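Local coordinates for SCARECROW-LIKE protein 7 (Oryza sativa Japonica Group, PDB 5HYZ) that probably acts as a GRAS-family transcription factor in plant development and abiotic stress resistance, binding DNA in vitro through its GRAS domain, at residues 190-194 with 195-199. Numbering follows the deposited sequence.
Sequences LNKSD and FLVEP
F195 N donates to K192 O at 3.0 Å (N-H...O 160°), and L196 N donates to S193 O at 3.2 Å. With D194 N bonded to N191 O, these make three successive i to i+3 bonds, the pattern of a short 3-10-like turn, here in the loop between strands 177-182 and 202-208 of the Rossmann-like GRAS domain.

The turn's start is closed by a side chain: N191 N donates to D194 OD2 at 2.8 Å (N-H...O 159°), arriving from above the carboxylate plane. D194 CG lies beside its own backbone N (chi1 -63°), which swings the carboxylate back toward N191. The other oxygen, OD1, has a long, weak ion pair with R185.

At the far end L196 has positive phi, and the chain leaves the turn in extended form. A water spans this exit, donating to K192 O at 2.7 Å and accepting from V197 N, so K192 O serves two donors. The carbonyls at the two ends are taken by arginines, L190 O by R224 NH1 and L196 O by R143 NH2.

The buried F195 ring packs inward against L183, V114 of strand 110-118 and L228 of helix 220-231. The side chain of L190 crosses that of F195 at about a right angle, with L190 CD1 4.0 Å from F195 CZ, while the carbonyl oxygen of N191, already bonded to D194 N, lies at the ring edge, 3.3 Å from F195 CD1.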
ATOM      1  N   LEU A 190     -23.589 -20.170  18.024  1.00 15.71           N
ATOM      2  CA  LEU A 190     -24.063 -20.233  16.644  1.00 15.64           C
ATOM      3  C   LEU A 190     -24.166 -21.703  16.173  1.00 18.43           C
ATOM      4  O   LEU A 190     -23.418 -22.580  16.634  1.00 20.22           O
ATOM      5  CB  LEU A 190     -23.061 -19.443  15.728  1.00 13.69           C
ATOM      6  CG  LEU A 190     -22.936 -17.982  16.140  1.00 14.55           C
ATOM      7  CD1 LEU A 190     -21.939 -17.317  15.162  1.00 12.00           C
ATOM      8  CD2 LEU A 190     -24.289 -17.232  16.011  1.00 15.04           C
ATOM      9  N   ASN A 191     -25.034 -21.940  15.206  1.00 16.17           N
ATOM     10  CA  ASN A 191     -25.233 -23.255  14.567  1.00 21.89           C
ATOM     11  C   ASN A 191     -25.205 -23.081  13.068  1.00 15.67           C
ATOM     12  O   ASN A 191     -25.334 -21.953  12.590  1.00 14.38           O
ATOM     13  CB  ASN A 191     -26.610 -23.850  14.935  1.00 28.22           C
ATOM     14  CG  ASN A 191     -26.771 -23.971  16.409  1.00 41.03           C
ATOM     15  OD1 ASN A 191     -27.683 -23.377  17.011  1.00 39.82           O
ATOM     16  ND2 ASN A 191     -25.843 -24.693  17.027  1.00 37.53           N
ATOM     17  N   LYS A 192     -25.108 -24.200  12.350  1.00 16.45           N
ATOM     18  CA  LYS A 192     -25.087 -24.143  10.886  1.00 13.89           C
ATOM     19  C   LYS A 192     -26.248 -23.325  10.332  1.00 13.60           C
ATOM     20  O   LYS A 192     -26.100 -22.509   9.385  1.00 15.57           O
ATOM     21  CB  LYS A 192     -25.158 -25.541  10.299  1.00 12.63           C
ATOM     22  CG  LYS A 192     -25.296 -25.552   8.789  1.00 15.76           C
ATOM     23  CD  LYS A 192     -25.160 -26.970   8.256  1.00 21.63           C
ATOM     24  CE  LYS A 192     -25.552 -27.049   6.774  1.00 30.95           C
ATOM     25  NZ  LYS A 192     -25.843 -28.506   6.446  1.00 42.23           N
ATOM     26  N   SER A 193     -27.444 -23.474  10.915  1.00 15.43           N
ATOM     27  CA  SER A 193     -28.559 -22.812  10.284  1.00 16.36           C
ATOM     28  C   SER A 193     -28.431 -21.274  10.349  1.00 15.88           C
ATOM     29  O   SER A 193     -29.060 -20.568   9.567  1.00 16.72           O
ATOM     30  CB  SER A 193     -29.897 -23.248  10.934  1.00 22.44           C
ATOM     31  OG  SER A 193     -29.857 -22.876  12.276  1.00 19.48           O
ATOM     32  N   ASP A 194     -27.653 -20.765  11.304  1.00 14.41           N
ATOM     33  CA  ASP A 194     -27.472 -19.309  11.448  1.00 14.54           C
ATOM     34  C   ASP A 194     -26.759 -18.677  10.281  1.00 15.72           C
ATOM     35  O   ASP A 194     -26.906 -17.483  10.039  1.00 14.83           O
ATOM     36  CB  ASP A 194     -26.708 -18.958  12.712  1.00 15.40           C
ATOM     37  CG  ASP A 194     -27.455 -19.374  13.968  1.00 22.47           C
ATOM     38  OD1 ASP A 194     -28.704 -19.254  13.958  1.00 23.49           O
ATOM     39  OD2 ASP A 194     -26.817 -19.865  14.922  1.00 21.52           O
ATOM     40  N   PHE A 195     -26.028 -19.495   9.515  1.00 12.78           N
ATOM     41  CA  PHE A 195     -25.276 -18.909   8.397  1.00 15.50           C
ATOM     42  C   PHE A 195     -26.083 -18.825   7.115  1.00 15.99           C
ATOM     43  O   PHE A 195     -25.622 -18.206   6.146  1.00 18.81           O
ATOM     44  CB  PHE A 195     -23.981 -19.738   8.216  1.00 10.09           C
ATOM     45  CG  PHE A 195     -23.091 -19.624   9.414  1.00 13.03           C
ATOM     46  CD1 PHE A 195     -23.299 -20.403  10.569  1.00 14.79           C
ATOM     47  CD2 PHE A 195     -22.096 -18.655   9.443  1.00 13.99           C
ATOM     48  CE1 PHE A 195     -22.457 -20.225  11.691  1.00 14.90           C
ATOM     49  CE2 PHE A 195     -21.299 -18.462  10.527  1.00 11.81           C
ATOM     50  CZ  PHE A 195     -21.463 -19.228  11.675  1.00 13.58           C
ATOM     51  N   LEU A 196     -27.280 -19.447   7.093  1.00 14.43           N
ATOM     52  CA  LEU A 196     -28.202 -19.320   5.956  1.00 15.60           C
ATOM     53  C   LEU A 196     -27.517 -19.682   4.617  1.00 19.91           C
ATOM     54  O   LEU A 196     -27.655 -18.985   3.607  1.00 19.40           O
ATOM     55  CB  LEU A 196     -28.792 -17.898   5.906  1.00 15.64           C
ATOM     56  CG  LEU A 196     -29.538 -17.551   7.195  1.00 19.38           C
ATOM     57  CD1 LEU A 196     -29.839 -16.037   7.196  1.00 15.31           C
ATOM     58  CD2 LEU A 196     -30.877 -18.309   7.178  1.00 21.38           C
ATOM     59  N   VAL A 197     -26.778 -20.789   4.625  1.00 19.63           N
ATOM     60  CA  VAL A 197     -26.092 -21.252   3.410  1.00 20.32           C
ATOM     61  C   VAL A 197     -27.112 -21.868   2.478  1.00 22.70           C
ATOM     62  O   VAL A 197     -28.150 -22.362   2.907  1.00 24.57           O
ATOM     63  CB  VAL A 197     -24.958 -22.265   3.730  1.00 25.76           C
ATOM     64  CG1 VAL A 197     -23.866 -21.585   4.574  1.00 25.53           C
ATOM     65  CG2 VAL A 197     -25.520 -23.536   4.380  1.00 33.28           C
ATOM     66  N   GLU A 198     -26.870 -21.734   1.186  1.00 20.15           N
ATOM     67  CA  GLU A 198     -27.790 -22.230   0.150  1.00 19.96           C
ATOM     68  C   GLU A 198     -27.085 -23.238  -0.729  1.00 23.62           C
ATOM     69  O   GLU A 198     -25.855 -23.156  -0.957  1.00 23.39           O
ATOM     70  CB  GLU A 198     -28.307 -21.081  -0.698  1.00 25.14           C
ATOM     71  CG  GLU A 198     -29.026 -20.094   0.179  1.00 28.22           C
ATOM     72  CD  GLU A 198     -29.752 -19.023  -0.567  1.00 39.92           C
ATOM     73  OE1 GLU A 198     -29.249 -18.534  -1.618  1.00 44.37           O
ATOM     74  OE2 GLU A 198     -30.848 -18.663  -0.083  1.00 49.66           O
ATOM     75  N   PRO A 199     -27.850 -24.198  -1.246  1.00 33.61           N
ATOM     76  CA  PRO A 199     -27.213 -25.301  -1.968  1.00 39.77           C
ATOM     77  C   PRO A 199     -26.542 -24.855  -3.286  1.00 32.26           C
ATOM     78  O   PRO A 199     -25.613 -25.525  -3.739  1.00 39.02           O
ATOM     79  CB  PRO A 199     -28.386 -26.276  -2.213  1.00 43.35           C
ATOM     80  CG  PRO A 199     -29.593 -25.405  -2.255  1.00 44.18           C
ATOM     81  CD  PRO A 199     -29.323 -24.293  -1.250  1.00 42.37           C
TER
HETATM   82  O   HOH W   1     -27.285 -22.581   7.003  1.00 27.05           O